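Local coordinates for protein alginate lyase (Bacteroides ovatus, PDB 3NNB) that probably cleaves alginate, a uronic acid polysaccharide, as a lyase with a largely helical fold, at residues A[13-17]-A[377-382]. Numbering follows the deposited sequence. Where two conformers were deposited one is given.
Sequences KLAKV and LIYSLE
K13 NZ is gripped by two oxygens of the chain end: the terminal carboxylate oxygen E382 O at 2.7 Å, met in the carboxylate plane on a lone pair, and the carbonyl S380 O at 2.8 Å, met with the donor tilted 34° from the carbonyl plane. The lysine runs straight as far as CE, then bends at chi4 (-77°), which brings NZ between the two acceptors; F352 adds a cation-pi contact. With alanine in place of K13, the terminal carboxylate would probably lose its direct charged partner and S380 O its lysine donor. The other carboxylate oxygen, E382 OXT, reaches K16 NZ through a water that accepts from the lysine and donates to OXT. S380 OG takes the backbone N-H of E382, closing an ST turn, and V17 CG2 presses on that hydroxyl at 3.2 Å. Its other methyl, V17 CG1, meets L377 CD2 at 3.6 Å, the two side chains crossing near a right angle, while L14 CD1 packs against the carbonyl L377 O. E382 OE2 makes a salt bridge with K20 and a hydrogen bond with Y26. Helix 11-19 thus holds the C-terminal tail on the periphery of a helical fold consistent with the alpha/alpha toroid of alginate lyases.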
ATOM      1  N   LYS A  13       7.218  18.695   1.811  1.00 12.63           N
ATOM      2  CA  LYS A  13       8.342  18.169   1.040  1.00 10.69           C
ATOM      3  C   LYS A  13       7.991  18.067  -0.448  1.00 10.89           C
ATOM      4  O   LYS A  13       8.759  18.478  -1.322  1.00 10.92           O
ATOM      5  CB  LYS A  13       8.770  16.777   1.547  1.00 14.32           C
ATOM      6  CG  LYS A  13       9.625  16.787   2.775  1.00 19.35           C
ATOM      7  CD  LYS A  13       9.919  15.318   3.245  1.00 20.74           C
ATOM      8  CE  LYS A  13      10.899  15.336   4.366  1.00 17.59           C
ATOM      9  NZ  LYS A  13      12.280  15.565   3.909  1.00 13.50           N
ATOM     10  N   LEU A  14       6.827  17.471  -0.733  1.00  9.92           N
ATOM     11  CA  LEU A  14       6.452  17.222  -2.135  1.00 10.64           C
ATOM     12  C   LEU A  14       6.329  18.548  -2.883  1.00 11.75           C
ATOM     13  O   LEU A  14       6.743  18.657  -4.033  1.00 10.88           O
ATOM     14  CB  LEU A  14       5.170  16.382  -2.231  1.00 11.50           C
ATOM     15  CG  LEU A  14       4.953  15.676  -3.562  1.00 16.56           C
ATOM     16  CD1 LEU A  14       5.948  14.566  -3.786  1.00 15.31           C
ATOM     17  CD2 LEU A  14       3.474  15.114  -3.603  1.00 16.15           C
ATOM     18  N   ALA A  15       5.751  19.546  -2.221  1.00 10.02           N
ATOM     19  CA  ALA A  15       5.584  20.869  -2.830  1.00  9.38           C
ATOM     20  C   ALA A  15       6.931  21.469  -3.160  1.00  9.35           C
ATOM     21  O   ALA A  15       7.060  22.149  -4.193  1.00 10.39           O
ATOM     22  CB  ALA A  15       4.755  21.806  -1.911  1.00  9.89           C
ATOM     23  N   LYS A  16       7.932  21.245  -2.314  1.00  9.85           N
ATOM     24  CA  LYS A  16       9.266  21.776  -2.594  1.00  8.98           C
ATOM     25  C   LYS A  16       9.947  21.034  -3.728  1.00 11.00           C
ATOM     26  O   LYS A  16      10.622  21.635  -4.566  1.00  9.85           O
ATOM     27  CB  LYS A  16      10.149  21.804  -1.331  1.00 10.92           C
ATOM     28  CG  LYS A  16       9.610  22.709  -0.266  1.00 15.42           C
ATOM     29  CD  LYS A  16      10.460  22.688   0.983  1.00 16.29           C
ATOM     30  CE  LYS A  16       9.964  23.785   1.931  1.00 27.39           C
ATOM     31  NZ  LYS A  16      10.601  23.744   3.276  1.00 31.50           N
ATOM     32  N   VAL A  17       9.765  19.717  -3.789  1.00  8.92           N
ATOM     33  CA  VAL A  17      10.299  18.957  -4.896  1.00  8.03           C
ATOM     34  C   VAL A  17       9.659  19.435  -6.203  1.00  8.88           C
ATOM     35  O   VAL A  17      10.338  19.537  -7.198  1.00 10.40           O
ATOM     36  CB  VAL A  17      10.086  17.418  -4.718  1.00 10.67           C
ATOM     37  CG1 VAL A  17      10.569  16.650  -5.972  1.00 10.15           C
ATOM     38  CG2 VAL A  17      10.792  16.897  -3.469  1.00  9.73           C
ATOM     39  N   LEU A 377      11.712  11.461  -5.446  1.00  9.19           N
ATOM     40  CA  LEU A 377      10.766  12.541  -5.449  1.00 10.13           C
ATOM     41  C   LEU A 377       9.786  12.476  -4.253  1.00 11.33           C
ATOM     42  O   LEU A 377       9.389  13.499  -3.711  1.00 12.41           O
ATOM     43  CB  LEU A 377       9.935  12.491  -6.748  1.00 10.82           C
ATOM     44  CG  LEU A 377      10.631  12.620  -8.103  1.00  9.17           C
ATOM     45  CD1 LEU A 377       9.649  12.444  -9.265  1.00  9.45           C
ATOM     46  CD2 LEU A 377      11.402  13.985  -8.228  1.00  9.52           C
ATOM     47  N   ILE A 378       9.422  11.260  -3.870  1.00 10.69           N
ATOM     48  CA  ILE A 378       8.350  11.023  -2.902  0.50 10.37           C
ATOM     49  C   ILE A 378       8.871  11.076  -1.475  1.00  9.82           C
ATOM     50  O   ILE A 378       8.172  11.549  -0.573  1.00 11.57           O
ATOM     51  CB  ILE A 378       7.686   9.638  -3.145  0.50 12.04           C
ATOM     52  CG1 ILE A 378       7.079   9.584  -4.545  0.50 12.79           C
ATOM     53  CG2 ILE A 378       6.629   9.348  -2.064  0.50 13.27           C
ATOM     54  CD1 ILE A 378       6.171  10.750  -4.854  0.50 10.65           C
ATOM     55  N   TYR A 379      10.080  10.581  -1.261  1.00 11.39           N
ATOM     56  CA  TYR A 379      10.734  10.634   0.048  1.00 11.75           C
ATOM     57  C   TYR A 379      12.054  11.399  -0.023  1.00 11.61           C
ATOM     58  O   TYR A 379      13.132  10.859   0.256  1.00 11.86           O
ATOM     59  CB  TYR A 379      10.953   9.213   0.566  1.00 13.85           C
ATOM     60  CG  TYR A 379       9.626   8.477   0.754  1.00 11.24           C
ATOM     61  CD1 TYR A 379       8.657   8.964   1.619  1.00 18.74           C
ATOM     62  CD2 TYR A 379       9.373   7.281   0.097  1.00 24.39           C
ATOM     63  CE1 TYR A 379       7.447   8.295   1.792  1.00 20.53           C
ATOM     64  CE2 TYR A 379       8.186   6.607   0.285  1.00 20.45           C
ATOM     65  CZ  TYR A 379       7.226   7.116   1.109  1.00 25.79           C
ATOM     66  OH  TYR A 379       6.020   6.425   1.271  1.00 33.14           O
ATOM     67  N   SER A 380      11.941  12.684  -0.397  1.00 10.78           N
ATOM     68  CA  SER A 380      13.078  13.557  -0.565  1.00 10.65           C
ATOM     69  C   SER A 380      13.561  14.053   0.804  1.00 12.25           C
ATOM     70  O   SER A 380      12.914  13.836   1.854  1.00 13.33           O
ATOM     71  CB  SER A 380      12.707  14.767  -1.431  1.00  9.69           C
ATOM     72  OG  SER A 380      11.917  15.718  -0.704  1.00 10.96           O
ATOM     73  N   LEU A 381      14.682  14.746   0.737  1.00 12.38           N
ATOM     74  CA  LEU A 381      15.293  15.425   1.862  1.00 13.27           C
ATOM     75  C   LEU A 381      14.936  16.904   1.941  1.00 15.63           C
ATOM     76  O   LEU A 381      15.584  17.671   2.657  1.00 11.86           O
ATOM     77  CB  LEU A 381      16.797  15.209   1.784  1.00 11.83           C
ATOM     78  CG  LEU A 381      17.287  13.745   1.998  1.00 15.57           C
ATOM     79  CD1 LEU A 381      18.813  13.673   1.857  1.00 16.62           C
ATOM     80  CD2 LEU A 381      16.894  13.125   3.330  1.00 16.28           C
ATOM     81  N   GLU A 382      13.904  17.335   1.231  1.00 13.62           N
ATOM     82  CA  GLU A 382      13.454  18.739   1.372  1.00 13.68           C
ATOM     83  C   GLU A 382      12.988  19.106   2.793  1.00 16.67           C
ATOM     84  O   GLU A 382      12.525  18.282   3.587  1.00 14.48           O
ATOM     85  CB  GLU A 382      12.324  19.034   0.374  1.00  9.54           C
ATOM     86  CG  GLU A 382      12.771  19.019  -1.095  1.00 10.10           C
ATOM     87  CD  GLU A 382      13.852  20.047  -1.404  1.00 14.40           C
ATOM     88  OE1 GLU A 382      13.714  21.196  -0.950  1.00 12.45           O
ATOM     89  OE2 GLU A 382      14.787  19.697  -2.145  1.00 14.43           O
ATOM     90  OXT GLU A 382      12.995  20.291   3.161  1.00 17.57           O
TER
HETATM   91  O   HOH W   1      10.223  21.038   4.191  1.00 38.36           O